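Local coordinates for myroilysin (Myroides profundi, PDB 5CZW), which probably acts as a zinc-dependent metalloendopeptidase of the astacin (M12A) family, held inactive by a cysteine switch from its propeptide, at residues 48-53 and 86-91. The protein carries 1 engineered substitution. Residues are numbered along the deposited sequence; the frame is centred on the assembly and turned at random.
Sequences VITVGL and TPQIRV
Gln88 and Thr50 interlock where strands 48-54 and 89-92 begin to run side by side as parallel neighbours. These strands belong to the mixed five-stranded sheet of the astacin-like metzincin domain. Strand 78-81 lies beyond the first and strand 117-118 beyond the second. Past Gln88 the pairing is regular: Thr50 O accepts from Ile89 N, Gly52 N gives to Ile89 O, and Val91 N gives to Gly52 O at 2.9 Å.

At the start, the Gln88 side-chain carbonyl serves a strand N-H. Its CB rests near Thr50 O, and CG and CD lie 3.5 Å and 3.8 Å from Thr50 OG1. With CG beside the backbone N (chi1 -72°) and the chain extended beyond it, the amide reaches back along strand 48-54. OE1, packed on Ile49 CA and CG2, accepts from Thr50 N at 3.0 Å, in the carbonyl plane, and from a water that also donates to Val48 O. In return, Gln88 N donates to Thr50 OG1. An alanine here would probably leave Thr50 N without this acceptor and open a gap beside Ile49.

On the face carrying Val51, Ile89 and Val91, the contacts are apolar. Ile49 CG2 meets Ile89 CD1 at 3.6 Å, and Val51 CG1 touches Val91 CG2. Met117 packs on Ile89 and Val91, and the Ile89 side chain is about 9 Å from that of the zinc ligand His141.

On the other face the Pro87 ring covers Gly52, with CB 3.4 Å from Gly52 N. Arg90 curls back there, and its NH1 donates to Pro87 O, which lies at the guanidinium edge, 2.9 Å away.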
ATOM      1  N   VAL A  48     -16.124  -5.409  11.244  1.00 11.59           N
ATOM      2  CA  VAL A  48     -16.416  -4.223  10.502  1.00 12.03           C
ATOM      3  C   VAL A  48     -15.439  -3.159  10.936  1.00 11.49           C
ATOM      4  O   VAL A  48     -15.475  -2.685  12.073  1.00 14.52           O
ATOM      5  CB  VAL A  48     -17.873  -3.782  10.791  1.00 12.96           C
ATOM      6  CG1 VAL A  48     -18.200  -2.501  10.047  1.00 12.36           C
ATOM      7  CG2 VAL A  48     -18.812  -4.894  10.394  1.00 11.78           C
ATOM      8  N   ILE A  49     -14.551  -2.773  10.028  1.00 11.36           N
ATOM      9  CA  ILE A  49     -13.443  -1.872  10.302  1.00 11.10           C
ATOM     10  C   ILE A  49     -13.843  -0.474   9.824  1.00 10.32           C
ATOM     11  O   ILE A  49     -14.262  -0.232   8.661  1.00 11.14           O
ATOM     12  CB  ILE A  49     -12.162  -2.339   9.540  1.00 10.45           C
ATOM     13  CG1 ILE A  49     -11.806  -3.782   9.873  1.00 11.17           C
ATOM     14  CG2 ILE A  49     -11.000  -1.389   9.848  1.00 11.70           C
ATOM     15  CD1 ILE A  49     -10.812  -4.378   8.909  1.00 10.13           C
ATOM     16  N   THR A  50     -13.762   0.485  10.750  1.00 10.24           N
ATOM     17  CA  THR A  50     -14.007   1.892  10.412  1.00 10.34           C
ATOM     18  C   THR A  50     -12.821   2.497   9.599  1.00 10.07           C
ATOM     19  O   THR A  50     -11.667   2.221   9.937  1.00 10.38           O
ATOM     20  CB  THR A  50     -14.296   2.751  11.651  1.00 11.35           C
ATOM     21  OG1 THR A  50     -13.213   2.639  12.564  1.00 10.43           O
ATOM     22  CG2 THR A  50     -15.592   2.367  12.322  1.00 10.50           C
ATOM     23  N   VAL A  51     -13.170   3.218   8.558  1.00  8.87           N
ATOM     24  CA  VAL A  51     -12.204   3.857   7.631  1.00  9.26           C
ATOM     25  C   VAL A  51     -12.509   5.327   7.567  1.00  9.19           C
ATOM     26  O   VAL A  51     -13.686   5.683   7.311  1.00  9.39           O
ATOM     27  CB  VAL A  51     -12.254   3.228   6.207  1.00  9.76           C
ATOM     28  CG1 VAL A  51     -11.158   3.855   5.345  1.00 10.05           C
ATOM     29  CG2 VAL A  51     -12.074   1.736   6.296  1.00 10.59           C
ATOM     30  N   GLY A  52     -11.513   6.206   7.689  1.00  8.98           N
ATOM     31  CA  GLY A  52     -11.793   7.543   7.470  1.00  9.59           C
ATOM     32  C   GLY A  52     -10.875   8.044   6.369  1.00  9.14           C
ATOM     33  O   GLY A  52      -9.713   7.645   6.277  1.00 10.17           O
ATOM     34  N   LEU A  53     -11.405   8.922   5.576  1.00  8.16           N
ATOM     35  CA  LEU A  53     -10.662   9.539   4.449  1.00  9.44           C
ATOM     36  C   LEU A  53     -10.346  10.993   4.791  1.00  9.81           C
ATOM     37  O   LEU A  53     -11.182  11.863   5.181  1.00 10.34           O
ATOM     38  CB  LEU A  53     -11.482   9.391   3.148  1.00  9.50           C
ATOM     39  CG  LEU A  53     -11.948   7.972   2.715  1.00 10.45           C
ATOM     40  CD1 LEU A  53     -12.700   7.972   1.383  1.00 12.22           C
ATOM     41  CD2 LEU A  53     -10.749   6.993   2.688  1.00 10.40           C
ATOM     42  N   THR A  86     -12.346   8.291  15.794  1.00 17.38           N
ATOM     43  CA  THR A  86     -10.979   7.983  15.392  1.00 15.64           C
ATOM     44  C   THR A  86     -11.136   6.678  14.640  1.00 13.48           C
ATOM     45  O   THR A  86     -11.369   5.636  15.230  1.00 13.44           O
ATOM     46  CB  THR A  86     -10.057   7.708  16.599  1.00 17.57           C
ATOM     47  OG1 THR A  86      -9.864   8.914  17.352  1.00 23.20           O
ATOM     48  CG2 THR A  86      -8.687   7.273  16.087  1.00 19.29           C
ATOM     49  N   PRO A  87     -11.176   6.726  13.300  1.00 12.15           N
ATOM     50  CA  PRO A  87     -11.379   5.563  12.495  1.00 11.84           C
ATOM     51  C   PRO A  87     -10.186   4.630  12.695  1.00 10.88           C
ATOM     52  O   PRO A  87      -9.058   5.069  12.985  1.00 11.08           O
ATOM     53  CB  PRO A  87     -11.387   6.129  11.078  1.00 11.26           C
ATOM     54  CG  PRO A  87     -11.717   7.568  11.243  1.00 12.24           C
ATOM     55  CD  PRO A  87     -11.043   7.954  12.504  1.00 12.73           C
ATOM     56  N   GLN A  88     -10.410   3.357  12.472  1.00 11.02           N
ATOM     57  CA  GLN A  88      -9.361   2.372  12.659  1.00 11.17           C
ATOM     58  C   GLN A  88      -8.303   2.404  11.559  1.00 10.46           C
ATOM     59  O   GLN A  88      -7.093   2.245  11.808  1.00 10.69           O
ATOM     60  CB  GLN A  88      -9.953   0.978  12.756  1.00 11.43           C
ATOM     61  CG  GLN A  88     -10.680   0.696  14.043  1.00 11.98           C
ATOM     62  CD  GLN A  88     -11.569  -0.505  14.036  1.00 14.71           C
ATOM     63  OE1 GLN A  88     -12.374  -0.692  13.150  1.00 15.65           O
ATOM     64  NE2 GLN A  88     -11.396  -1.335  15.036  1.00 16.07           N
ATOM     65  N   ILE A  89      -8.795   2.642  10.328  1.00  8.88           N
ATOM     66  CA  ILE A  89      -7.948   2.875   9.128  1.00  9.00           C
ATOM     67  C   ILE A  89      -8.153   4.308   8.782  1.00  8.38           C
ATOM     68  O   ILE A  89      -9.261   4.806   8.655  1.00  9.04           O
ATOM     69  CB  ILE A  89      -8.329   1.956   7.975  1.00  8.69           C
ATOM     70  CG1 ILE A  89      -7.987   0.501   8.392  1.00  9.65           C
ATOM     71  CG2 ILE A  89      -7.594   2.341   6.679  1.00  8.91           C
ATOM     72  CD1 ILE A  89      -8.512  -0.527   7.447  1.00  9.63           C
ATOM     73  N   ARG A  90      -7.013   4.997   8.650  1.00  7.41           N
ATOM     74  CA  ARG A  90      -6.998   6.469   8.401  1.00  8.42           C
ATOM     75  C   ARG A  90      -6.173   6.759   7.135  1.00  8.15           C
ATOM     76  O   ARG A  90      -4.965   6.494   7.077  1.00  8.54           O
ATOM     77  CB  ARG A  90      -6.480   7.287   9.578  1.00  8.86           C
ATOM     78  CG  ARG A  90      -7.333   7.017  10.840  1.00  9.34           C
ATOM     79  CD  ARG A  90      -6.829   7.768  12.085  1.00  9.25           C
ATOM     80  NE  ARG A  90      -5.547   7.312  12.509  1.00  9.29           N
ATOM     81  CZ  ARG A  90      -5.322   6.277  13.275  1.00  9.53           C
ATOM     82  NH1 ARG A  90      -6.295   5.546  13.653  1.00  9.50           N
ATOM     83  NH2 ARG A  90      -4.067   5.932  13.598  1.00 10.10           N
ATOM     84  N   VAL A  91      -6.899   7.111   6.088  1.00  7.86           N
ATOM     85  CA  VAL A  91      -6.351   7.207   4.716  1.00  7.81           C
ATOM     86  C   VAL A  91      -6.102   8.698   4.305  1.00  7.83           C
ATOM     87  O   VAL A  91      -7.008   9.590   4.372  1.00  8.05           O
ATOM     88  CB  VAL A  91      -7.381   6.676   3.697  1.00  8.66           C
ATOM     89  CG1 VAL A  91      -6.735   6.778   2.304  1.00  9.53           C
ATOM     90  CG2 VAL A  91      -7.846   5.292   4.077  1.00  8.74           C
TER
HETATM   91  O   HOH W   1     -13.571  -3.264  14.184  1.00 19.93           O
HETATM   92  O   HOH W   2     -13.932   4.313  14.627  1.00 22.11           O